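Local coordinates for trehalose synthase regulatory protein (Candida albicans, PDB 5HUS) that probably serves as a regulatory subunit of the trehalose synthase complex, its C-terminal domain having a fold related to trehalose-6-phosphate phosphatases of the HAD superfamily, at residues F70-D83 with Q91-I105. Numbering follows the deposited sequence.
Sequences FVYLLSYLQRSDLD and QIGLIAENGNFVKLI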
loop_
_atom_site.group_PDB
_atom_site.type_symbol
_atom_site.label_atom_id
_atom_site.label_comp_id
_atom_site.label_asym_id
_atom_site.label_seq_id
_atom_site.Cartn_x
_atom_site.Cartn_y
_atom_site.Cartn_z
ATOM N N PHE A 70 3.841 1.009 -16.204
ATOM C CA PHE A 70 3.760 -0.118 -15.281
ATOM C C PHE A 70 2.815 0.233 -14.146
ATOM O O PHE A 70 3.047 1.197 -13.413
ATOM C CB PHE A 70 5.145 -0.471 -14.740
ATOM C CG PHE A 70 6.176 -0.659 -15.812
ATOM C CD1 PHE A 70 7.103 0.337 -16.081
ATOM C CD2 PHE A 70 6.202 -1.818 -16.568
ATOM C CE1 PHE A 70 8.048 0.168 -17.078
ATOM C CE2 PHE A 70 7.144 -1.991 -17.564
ATOM C CZ PHE A 70 8.066 -0.997 -17.821
ATOM N N VAL A 71 1.740 -0.543 -14.014
ATOM C CA VAL A 71 0.734 -0.298 -12.988
ATOM C C VAL A 71 0.807 -1.355 -11.898
ATOM O O VAL A 71 0.782 -2.549 -12.196
ATOM C CB VAL A 71 -0.688 -0.292 -13.585
ATOM C CG1 VAL A 71 -1.719 -0.005 -12.509
ATOM C CG2 VAL A 71 -0.778 0.740 -14.707
ATOM N N TYR A 72 0.919 -0.905 -10.646
ATOM C CA TYR A 72 0.961 -1.800 -9.482
ATOM C C TYR A 72 -0.171 -1.517 -8.516
ATOM O O TYR A 72 -0.472 -0.363 -8.216
ATOM C CB TYR A 72 2.296 -1.672 -8.736
ATOM C CG TYR A 72 3.415 -2.395 -9.425
ATOM C CD1 TYR A 72 3.978 -1.888 -10.593
ATOM C CD2 TYR A 72 3.905 -3.593 -8.922
ATOM C CE1 TYR A 72 4.992 -2.564 -11.242
ATOM C CE2 TYR A 72 4.925 -4.274 -9.562
ATOM C CZ TYR A 72 5.457 -3.759 -10.723
ATOM O OH TYR A 72 6.478 -4.429 -11.357
ATOM N N LEU A 73 -0.799 -2.587 -8.038
ATOM C CA LEU A 73 -1.770 -2.497 -6.956
ATOM C C LEU A 73 -1.083 -2.657 -5.603
ATOM O O LEU A 73 -0.324 -3.604 -5.404
ATOM C CB LEU A 73 -2.841 -3.576 -7.114
ATOM C CG LEU A 73 -3.786 -3.715 -5.921
ATOM C CD1 LEU A 73 -4.800 -2.581 -5.916
ATOM C CD2 LEU A 73 -4.482 -5.081 -5.940
ATOM N N LEU A 74 -1.347 -1.730 -4.686
ATOM C CA LEU A 74 -0.864 -1.841 -3.311
ATOM C C LEU A 74 -2.058 -2.203 -2.451
ATOM O O LEU A 74 -3.035 -1.455 -2.387
ATOM C CB LEU A 74 -0.206 -0.537 -2.838
ATOM C CG LEU A 74 0.211 -0.468 -1.364
ATOM C CD1 LEU A 74 1.254 -1.534 -1.018
ATOM C CD2 LEU A 74 0.733 0.924 -1.017
ATOM N N SER A 75 -1.978 -3.360 -1.805
ATOM C CA SER A 75 -3.121 -3.950 -1.110
ATOM C C SER A 75 -2.702 -4.514 0.233
ATOM O O SER A 75 -1.574 -4.990 0.383
ATOM C CB SER A 75 -3.741 -5.055 -1.967
ATOM O OG SER A 75 -4.735 -5.781 -1.255
ATOM N N TYR A 76 -3.613 -4.471 1.202
ATOM C CA TYR A 76 -3.381 -5.111 2.498
ATOM C C TYR A 76 -3.562 -6.620 2.446
ATOM O O TYR A 76 -3.179 -7.321 3.382
ATOM C CB TYR A 76 -4.323 -4.549 3.566
ATOM C CG TYR A 76 -3.921 -3.202 4.109
ATOM C CD1 TYR A 76 -2.868 -3.081 5.003
ATOM C CD2 TYR A 76 -4.608 -2.054 3.739
ATOM C CE1 TYR A 76 -2.499 -1.845 5.503
ATOM C CE2 TYR A 76 -4.251 -0.819 4.232
ATOM C CZ TYR A 76 -3.198 -0.719 5.113
ATOM O OH TYR A 76 -2.841 0.514 5.607
ATOM N N LEU A 77 -4.145 -7.117 1.358
ATOM C CA LEU A 77 -4.505 -8.530 1.272
ATOM C C LEU A 77 -3.292 -9.450 1.170
ATOM O O LEU A 77 -2.229 -9.056 0.694
ATOM C CB LEU A 77 -5.433 -8.764 0.081
ATOM C CG LEU A 77 -6.761 -8.015 0.114
ATOM C CD1 LEU A 77 -7.548 -8.295 -1.154
ATOM C CD2 LEU A 77 -7.591 -8.391 1.341
ATOM N N GLN A 78 -3.464 -10.689 1.620
ATOM C CA GLN A 78 -2.377 -11.649 1.583
ATOM C C GLN A 78 -2.160 -12.176 0.171
ATOM O O GLN A 78 -3.043 -12.075 -0.694
ATOM C CB GLN A 78 -2.648 -12.803 2.552
ATOM C CG GLN A 78 -3.776 -13.741 2.142
ATOM C CD GLN A 78 -4.078 -14.770 3.224
ATOM O OE1 GLN A 78 -3.243 -15.615 3.541
ATOM N NE2 GLN A 78 -5.269 -14.687 3.806
ATOM N N ARG A 79 -0.968 -12.719 -0.052
ATOM C CA ARG A 79 -0.564 -13.201 -1.364
ATOM C C ARG A 79 -1.593 -14.139 -1.974
ATOM O O ARG A 79 -1.989 -13.970 -3.133
ATOM C CB ARG A 79 0.786 -13.904 -1.274
ATOM C CG ARG A 79 1.963 -12.955 -1.086
ATOM C CD ARG A 79 3.223 -13.722 -0.756
ATOM N NE ARG A 79 3.131 -14.323 0.567
ATOM C CZ ARG A 79 4.018 -15.178 1.064
ATOM N NH1 ARG A 79 5.080 -15.529 0.346
ATOM N NH2 ARG A 79 3.847 -15.670 2.284
ATOM N N SER A 80 -2.034 -15.117 -1.191
ATOM C CA SER A 80 -2.928 -16.145 -1.715
ATOM C C SER A 80 -4.261 -15.567 -2.201
ATOM O O SER A 80 -4.792 -16.014 -3.219
ATOM C CB SER A 80 -3.156 -17.236 -0.657
ATOM O OG SER A 80 -3.707 -16.703 0.532
ATOM N N ASP A 81 -4.795 -14.566 -1.501
ATOM C CA ASP A 81 -6.029 -13.913 -1.953
ATOM C C ASP A 81 -5.812 -13.119 -3.239
ATOM O O ASP A 81 -6.657 -13.133 -4.133
ATOM C CB ASP A 81 -6.598 -12.998 -0.867
ATOM C CG ASP A 81 -7.278 -13.771 0.254
ATOM O OD1 ASP A 81 -7.425 -15.000 0.122
ATOM O OD2 ASP A 81 -7.666 -13.148 1.263
ATOM N N LEU A 82 -4.685 -12.414 -3.331
ATOM C CA LEU A 82 -4.386 -11.639 -4.524
ATOM C C LEU A 82 -4.121 -12.530 -5.733
ATOM O O LEU A 82 -4.505 -12.186 -6.848
ATOM C CB LEU A 82 -3.184 -10.707 -4.272
ATOM C CG LEU A 82 -3.563 -9.537 -3.362
ATOM C CD1 LEU A 82 -2.330 -8.780 -2.875
ATOM C CD2 LEU A 82 -4.541 -8.595 -4.061
ATOM N N ASP A 83 -3.449 -13.656 -5.517
ATOM C CA ASP A 83 -3.178 -14.590 -6.610
ATOM C C ASP A 83 -4.486 -15.155 -7.167
ATOM O O ASP A 83 -4.626 -15.340 -8.375
ATOM C CB ASP A 83 -2.267 -15.730 -6.147
ATOM C CG ASP A 83 -0.794 -15.347 -6.122
ATOM O OD1 ASP A 83 -0.409 -14.337 -6.748
ATOM O OD2 ASP A 83 -0.016 -16.087 -5.484
ATOM N N GLN A 91 -1.068 -8.499 -16.234
ATOM C CA GLN A 91 -0.642 -7.146 -16.611
ATOM C C GLN A 91 -0.449 -6.241 -15.403
ATOM O O GLN A 91 0.224 -5.219 -15.495
ATOM C CB GLN A 91 -1.648 -6.462 -17.546
ATOM C CG GLN A 91 -2.253 -7.315 -18.636
ATOM C CD GLN A 91 -3.481 -8.047 -18.157
ATOM O OE1 GLN A 91 -3.370 -9.040 -17.465
ATOM N NE2 GLN A 91 -4.660 -7.551 -18.520
ATOM N N ILE A 92 -1.077 -6.602 -14.289
ATOM C CA ILE A 92 -1.069 -5.782 -13.083
ATOM C C ILE A 92 -0.024 -6.273 -12.076
ATOM O O ILE A 92 -0.057 -7.427 -11.646
ATOM C CB ILE A 92 -2.459 -5.784 -12.398
ATOM C CG1 ILE A 92 -3.541 -5.282 -13.364
ATOM C CG2 ILE A 92 -2.444 -4.954 -11.119
ATOM C CD1 ILE A 92 -4.804 -4.847 -12.671
ATOM N N GLY A 93 0.902 -5.400 -11.699
ATOM C CA GLY A 93 1.843 -5.735 -10.648
ATOM C C GLY A 93 1.128 -5.768 -9.309
ATOM O O GLY A 93 0.133 -5.061 -9.102
ATOM N N LEU A 94 1.619 -6.604 -8.400
ATOM C CA LEU A 94 0.980 -6.757 -7.101
ATOM C C LEU A 94 1.929 -6.496 -5.948
ATOM O O LEU A 94 3.074 -6.968 -5.938
ATOM C CB LEU A 94 0.389 -8.168 -6.960
ATOM C CG LEU A 94 -0.618 -8.576 -8.047
ATOM C CD1 LEU A 94 -0.918 -10.077 -7.974
ATOM C CD2 LEU A 94 -1.900 -7.764 -7.952
ATOM N N ILE A 95 1.443 -5.748 -4.964
ATOM C CA ILE A 95 2.164 -5.569 -3.710
ATOM C C ILE A 95 1.216 -6.009 -2.592
ATOM O O ILE A 95 0.163 -5.402 -2.400
ATOM C CB ILE A 95 2.624 -4.113 -3.508
ATOM C CG1 ILE A 95 3.453 -3.640 -4.703
ATOM C CG2 ILE A 95 3.467 -4.002 -2.252
ATOM C CD1 ILE A 95 3.693 -2.138 -4.716
ATOM N N ALA A 96 1.582 -7.075 -1.882
ATOM C CA ALA A 96 0.697 -7.697 -0.897
ATOM C C ALA A 96 1.075 -7.337 0.532
ATOM O O ALA A 96 2.232 -7.021 0.815
ATOM C CB ALA A 96 0.708 -9.215 -1.059
ATOM N N GLU A 97 0.086 -7.405 1.422
ATOM C CA GLU A 97 0.240 -7.059 2.839
ATOM C C GLU A 97 0.996 -5.750 3.010
ATOM O O GLU A 97 1.944 -5.642 3.798
ATOM C CB GLU A 97 0.927 -8.196 3.608
ATOM C CG GLU A 97 0.111 -9.490 3.581
ATOM C CD GLU A 97 0.500 -10.476 4.667
ATOM O OE1 GLU A 97 0.788 -10.045 5.810
ATOM O OE2 GLU A 97 0.501 -11.689 4.377
ATOM N N ASN A 98 0.561 -4.767 2.233
ATOM C CA ASN A 98 1.029 -3.392 2.322
ATOM C C ASN A 98 2.516 -3.231 2.050
ATOM O O ASN A 98 3.107 -2.236 2.441
ATOM C CB ASN A 98 0.683 -2.810 3.696
ATOM C CG ASN A 98 0.667 -1.301 3.699
ATOM O OD1 ASN A 98 1.075 -0.665 4.674
ATOM N ND2 ASN A 98 0.213 -0.712 2.597
ATOM N N GLY A 99 3.119 -4.196 1.367
ATOM C CA GLY A 99 4.517 -4.056 1.007
ATOM C C GLY A 99 5.417 -5.222 1.366
ATOM O O GLY A 99 6.546 -5.297 0.876
ATOM N N ASN A 100 4.937 -6.132 2.208
ATOM C CA ASN A 100 5.771 -7.254 2.647
ATOM C C ASN A 100 6.139 -8.205 1.510
ATOM O O ASN A 100 7.159 -8.888 1.568
ATOM C CB ASN A 100 5.070 -8.030 3.766
ATOM C CG ASN A 100 5.098 -7.286 5.075
ATOM O OD1 ASN A 100 6.114 -7.281 5.780
ATOM N ND2 ASN A 100 3.987 -6.632 5.407
ATOM N N PHE A 101 5.306 -8.244 0.477
ATOM C CA PHE A 101 5.529 -9.132 -0.665
ATOM C C PHE A 101 5.234 -8.424 -1.972
ATOM O O PHE A 101 4.277 -7.672 -2.063
ATOM C CB PHE A 101 4.659 -10.388 -0.551
ATOM C CG PHE A 101 4.772 -11.076 0.780
ATOM C CD1 PHE A 101 5.843 -11.914 1.055
ATOM C CD2 PHE A 101 3.811 -10.873 1.760
ATOM C CE1 PHE A 101 5.953 -12.542 2.291
ATOM C CE2 PHE A 101 3.914 -11.493 2.997
ATOM C CZ PHE A 101 4.987 -12.332 3.262
ATOM N N VAL A 102 6.064 -8.669 -2.982
ATOM C CA VAL A 102 5.937 -8.004 -4.272
ATOM C C VAL A 102 5.965 -9.022 -5.399
ATOM O O VAL A 102 6.868 -9.861 -5.458
ATOM C CB VAL A 102 7.072 -6.977 -4.516
ATOM C CG1 VAL A 102 6.988 -6.416 -5.946
ATOM C CG2 VAL A 102 7.016 -5.852 -3.485
ATOM N N LYS A 103 4.979 -8.949 -6.289
ATOM C CA LYS A 103 5.025 -9.734 -7.515
ATOM C C LYS A 103 5.139 -8.768 -8.695
ATOM O O LYS A 103 4.169 -8.121 -9.096
ATOM C CB LYS A 103 3.799 -10.654 -7.642
ATOM C CG LYS A 103 3.765 -11.451 -8.938
ATOM C CD LYS A 103 2.659 -12.516 -8.920
ATOM C CE LYS A 103 3.030 -13.667 -7.995
ATOM N NZ LYS A 103 2.080 -14.821 -8.093
ATOM N N LEU A 104 6.360 -8.652 -9.210
ATOM C CA LEU A 104 6.647 -7.794 -10.349
ATOM C C LEU A 104 5.850 -8.236 -11.564
ATOM O O LEU A 104 5.505 -9.407 -11.694
ATOM C CB LEU A 104 8.142 -7.818 -10.665
ATOM C CG LEU A 104 9.074 -7.397 -9.527
ATOM C CD1 LEU A 104 10.516 -7.738 -9.870
ATOM C CD2 LEU A 104 8.929 -5.917 -9.221
ATOM N N ILE A 105 5.559 -7.295 -12.452
ATOM C CA ILE A 105 4.783 -7.599 -13.649
ATOM C C ILE A 105 5.478 -8.690 -14.463
ATOM O O ILE A 105 6.672 -8.588 -14.764
ATOM C CB ILE A 105 4.574 -6.333 -14.501
ATOM C CG1 ILE A 105 3.692 -5.333 -13.751
ATOM C CG2 ILE A 105 3.937 -6.672 -15.826
ATOM C CD1 ILE A 105 3.745 -3.915 -14.325
HETATM O O HOH W 1 0.939 -2.536 -16.001
HETATM O O HOH W 2 0.848 -13.123 2.157
#
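Tyr-72 lays its ring across the backbone of Gly-93, whose CA makes a CH-pi contact 3.8 Å from the ring centroid. Gly-93 has no side chain to hold the ring off the neighbouring strand. With CG anti to its own carbonyl carbon (chi1 -77°), Tyr-72 reaches past strand 93-96 to the loop just after strand 101-103, where its OH accepts the N-H of Ile-105 (N to OH 3.2 Å) and also bonds His-212. Ile-105 CD1 packs 3.6 Å from Tyr-72 CE1. Beneath this ring the two strands pair in parallel, Leu-73 N donating to Gly-93 O and Leu-73 O accepting from Ile-95 N, which completes the beta-alpha-beta unit of the Rossmann-like HAD core. On the face with Tyr-72, Ile-95 CG2 meets Leu-74 CD1 at 3.5 Å. Beyond the strand ends, Asn-98 and Tyr-76 run side by side in the same direction, amide and ring planes 29° apart; ND2 lies over one ring face, toward its rim, and OD1 accepts from Gln-196. At the helix start, the Arg-79 guanidinium lies flat on Phe-101, 3.7 Å between centres, while its NH2 pairs with Asp-146. Farther along, Lys-103 NZ bridges to Asp-83 OD1 at 2.9 Å, from above the carboxylate plane. Backbone bonds thus fix the strand register, while cation-pi stacking and a salt bridge tie the crossover helix to the antiparallel hairpin.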